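PDB 2UY1: cleavage stimulation factor 77 from Encephalitozoon cuniculi, which probably binds mRNA and probably takes part in 3'-end processing of pre-mRNA in the nucleus. Local coordinates for residues B[385-390]-B[407-412]. Sequence-based numbering, arbitrary orientation.
Sequences RMWDSM and VDQKMD
A helical hairpin of the suppressor-of-forked helical-repeat domain brings Trp387, on helix 384-397, against Lys410 and Gln409 of helix 400-415. The segment axes run nearly antiparallel, at 167°, and come within 10.6 Å at closest, a spacing bridged by the broad indole. Lys410 lies along one face of this ring: its CG stands over the five-membered ring in a CH-pi contact, 4.0 Å from the centroid, while its CB passes 3.9 Å from Trp387 CE3. The far end of the indole abuts Gln409, whose CB comes within 3.4 Å of Trp387 CH2; OE1 of the same glutamine sits at the ring edge, in its plane, with the amide turned 70° from the indole. Such antiparallel pairing of neighbouring helices is the building principle of TPR-like repeats, and Trp387 also meets Phe377 of helix 370-379 edge-to-face. With CG anti to the backbone N (chi1 -158°) and the chain extended beyond it, Lys410 runs across the tryptophan as far as Asp388. A long aliphatic stem with a charged end suits this path: CB and CG pack on the indole face, CD and CE continue past Trp387 CB, and NZ forms a salt bridge with Asp388, donating to OD1 at 2.8 Å from the syn side, slightly out of the carboxylate plane. The same NZ also hydrogen-bonds a polar side chain of another protein chain.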
ATOM      1  N   ARG B 385       6.568   0.664   8.892  1.00 17.44           N
ATOM      2  CA  ARG B 385       6.718  -0.500   8.048  1.00 16.36           C
ATOM      3  C   ARG B 385       7.818  -1.431   8.592  1.00 17.27           C
ATOM      4  O   ARG B 385       7.630  -2.602   8.545  1.00 17.87           O
ATOM      5  CB  ARG B 385       6.998  -0.156   6.605  1.00 19.47           C
ATOM      6  CG  ARG B 385       6.926  -1.378   5.698  1.00 21.17           C
ATOM      7  CD  ARG B 385       7.739  -1.176   4.434  1.00 29.53           C
ATOM      8  NE  ARG B 385       7.262  -2.059   3.382  1.00 33.38           N
ATOM      9  CZ  ARG B 385       7.578  -1.952   2.096  1.00 39.52           C
ATOM     10  NH1 ARG B 385       8.391  -0.975   1.679  1.00 40.68           N
ATOM     11  NH2 ARG B 385       7.068  -2.832   1.226  1.00 41.62           N
ATOM     12  N   MET B 386       8.907  -0.896   9.145  1.00 16.06           N
ATOM     13  CA  MET B 386       9.999  -1.666   9.747  1.00 16.64           C
ATOM     14  C   MET B 386       9.439  -2.349  10.995  1.00 15.22           C
ATOM     15  O   MET B 386       9.534  -3.541  11.109  1.00 14.39           O
ATOM     16  CB  MET B 386      11.182  -0.747  10.136  1.00 15.48           C
ATOM     17  CG  MET B 386      12.064  -0.314   8.946  1.00 17.20           C
ATOM     18  SD  MET B 386      13.149   1.087   9.437  1.00 19.91           S
ATOM     19  CE  MET B 386      14.389   0.100  10.359  1.00 15.61           C
ATOM     20  N   TRP B 387       8.821  -1.587  11.899  1.00 15.38           N
ATOM     21  CA  TRP B 387       8.042  -2.180  13.031  1.00 16.40           C
ATOM     22  C   TRP B 387       7.090  -3.316  12.626  1.00 15.09           C
ATOM     23  O   TRP B 387       7.174  -4.446  13.160  1.00 16.59           O
ATOM     24  CB  TRP B 387       7.271  -1.082  13.794  1.00 16.56           C
ATOM     25  CG  TRP B 387       8.070  -0.322  14.858  1.00 16.36           C
ATOM     26  CD1 TRP B 387       8.372   1.021  14.864  1.00 15.29           C
ATOM     27  CD2 TRP B 387       8.644  -0.872  16.037  1.00 16.96           C
ATOM     28  NE1 TRP B 387       9.088   1.334  15.998  1.00 18.61           N
ATOM     29  CE2 TRP B 387       9.270   0.181  16.730  1.00 19.06           C
ATOM     30  CE3 TRP B 387       8.650  -2.167  16.612  1.00 17.85           C
ATOM     31  CZ2 TRP B 387       9.906  -0.021  17.946  1.00 18.13           C
ATOM     32  CZ3 TRP B 387       9.311  -2.349  17.787  1.00 17.59           C
ATOM     33  CH2 TRP B 387       9.961  -1.293  18.425  1.00 16.90           C
ATOM     34  N   ASP B 388       6.184  -3.056  11.707  1.00 14.46           N
ATOM     35  CA  ASP B 388       5.252  -4.090  11.246  1.00 14.80           C
ATOM     36  C   ASP B 388       5.881  -5.327  10.573  1.00 14.67           C
ATOM     37  O   ASP B 388       5.371  -6.464  10.766  1.00 16.27           O
ATOM     38  CB  ASP B 388       4.234  -3.540  10.304  1.00 13.35           C
ATOM     39  CG  ASP B 388       3.398  -2.454  10.930  1.00 16.46           C
ATOM     40  OD1 ASP B 388       3.400  -2.333  12.162  1.00 22.87           O
ATOM     41  OD2 ASP B 388       2.702  -1.763  10.180  1.00 14.72           O
ATOM     42  N   SER B 389       6.959  -5.156   9.815  1.00 15.19           N
ATOM     43  CA  SER B 389       7.696  -6.339   9.250  1.00 14.65           C
ATOM     44  C   SER B 389       8.341  -7.173  10.315  1.00 14.63           C
ATOM     45  O   SER B 389       8.240  -8.424  10.288  1.00 14.93           O
ATOM     46  CB  SER B 389       8.740  -5.888   8.209  1.00 16.23           C
ATOM     47  OG  SER B 389       8.087  -5.035   7.270  1.00 14.44           O
ATOM     48  N   MET B 390       8.964  -6.521  11.294  1.00 13.43           N
ATOM     49  CA  MET B 390       9.591  -7.241  12.405  1.00 13.20           C
ATOM     50  C   MET B 390       8.552  -7.937  13.300  1.00 13.40           C
ATOM     51  O   MET B 390       8.752  -9.047  13.746  1.00 11.00           O
ATOM     52  CB  MET B 390      10.517  -6.277  13.210  1.00 13.98           C
ATOM     53  CG  MET B 390      11.346  -6.890  14.322  1.00 16.45           C
ATOM     54  SD  MET B 390      12.671  -7.965  13.636  1.00 21.07           S
ATOM     55  CE  MET B 390      11.843  -9.482  13.568  1.00 14.74           C
ATOM     56  N   VAL B 407       5.267  -5.555  20.001  1.00 10.91           N
ATOM     57  CA  VAL B 407       3.988  -4.827  20.087  1.00 13.77           C
ATOM     58  C   VAL B 407       3.987  -3.743  21.202  1.00 14.96           C
ATOM     59  O   VAL B 407       3.668  -2.600  20.943  1.00 15.60           O
ATOM     60  CB  VAL B 407       2.770  -5.776  20.269  1.00 13.27           C
ATOM     61  CG1 VAL B 407       1.474  -4.915  20.396  1.00 12.86           C
ATOM     62  CG2 VAL B 407       2.679  -6.787  19.079  1.00  9.65           C
ATOM     63  N   ASP B 408       4.392  -4.082  22.420  1.00 16.52           N
ATOM     64  CA  ASP B 408       4.453  -3.059  23.502  1.00 18.73           C
ATOM     65  C   ASP B 408       5.321  -1.926  23.015  1.00 18.83           C
ATOM     66  O   ASP B 408       4.964  -0.725  23.137  1.00 20.87           O
ATOM     67  CB  ASP B 408       5.138  -3.540  24.784  1.00 18.35           C
ATOM     68  CG  ASP B 408       4.307  -4.476  25.613  1.00 24.00           C
ATOM     69  OD1 ASP B 408       3.074  -4.437  25.480  1.00 26.42           O
ATOM     70  OD2 ASP B 408       4.922  -5.265  26.400  1.00 27.76           O
ATOM     71  N   GLN B 409       6.508  -2.288  22.545  1.00 16.72           N
ATOM     72  CA  GLN B 409       7.481  -1.301  21.991  1.00 16.16           C
ATOM     73  C   GLN B 409       6.992  -0.406  20.841  1.00 15.56           C
ATOM     74  O   GLN B 409       7.259   0.770  20.845  1.00 14.72           O
ATOM     75  CB  GLN B 409       8.803  -1.979  21.590  1.00 16.77           C
ATOM     76  CG  GLN B 409       9.787  -2.328  22.748  1.00 18.24           C
ATOM     77  CD  GLN B 409      10.796  -3.431  22.304  1.00 20.40           C
ATOM     78  OE1 GLN B 409      11.326  -3.351  21.224  1.00 27.99           O
ATOM     79  NE2 GLN B 409      11.025  -4.453  23.139  1.00 28.57           N
ATOM     80  N   LYS B 410       6.317  -0.971  19.837  1.00 13.87           N
ATOM     81  CA  LYS B 410       5.677  -0.158  18.825  1.00 14.30           C
ATOM     82  C   LYS B 410       4.629   0.825  19.440  1.00 13.27           C
ATOM     83  O   LYS B 410       4.586   1.967  19.040  1.00 11.22           O
ATOM     84  CB  LYS B 410       5.037  -1.044  17.691  1.00 12.34           C
ATOM     85  CG  LYS B 410       4.847  -0.286  16.432  1.00 15.04           C
ATOM     86  CD  LYS B 410       3.778  -0.808  15.490  1.00 18.81           C
ATOM     87  CE  LYS B 410       3.649   0.286  14.382  1.00 15.14           C
ATOM     88  NZ  LYS B 410       2.534   0.014  13.468  1.00 16.96           N
ATOM     89  N   MET B 411       3.748   0.365  20.348  1.00 15.42           N
ATOM     90  CA  MET B 411       2.725   1.279  20.960  1.00 16.48           C
ATOM     91  C   MET B 411       3.344   2.403  21.769  1.00 18.36           C
ATOM     92  O   MET B 411       2.817   3.551  21.728  1.00 19.07           O
ATOM     93  CB  MET B 411       1.688   0.531  21.816  1.00 17.16           C
ATOM     94  CG  MET B 411       0.968  -0.613  21.097  1.00 17.38           C
ATOM     95  SD  MET B 411       0.054  -0.026  19.648  1.00 18.62           S
ATOM     96  CE  MET B 411       1.194  -0.395  18.316  1.00 13.55           C
ATOM     97  N   ASP B 412       4.436   2.090  22.486  1.00 18.29           N
ATOM     98  CA  ASP B 412       5.285   3.073  23.164  1.00 19.50           C
ATOM     99  C   ASP B 412       5.868   4.132  22.225  1.00 20.09           C
ATOM    100  O   ASP B 412       5.890   5.320  22.570  1.00 20.05           O
ATOM    101  CB  ASP B 412       6.436   2.409  23.928  1.00 20.20           C
ATOM    102  CG  ASP B 412       5.933   1.579  25.116  1.00 24.27           C
ATOM    103  OD1 ASP B 412       4.775   1.819  25.529  1.00 21.83           O
ATOM    104  OD2 ASP B 412       6.661   0.650  25.575  1.00 25.61           O
TER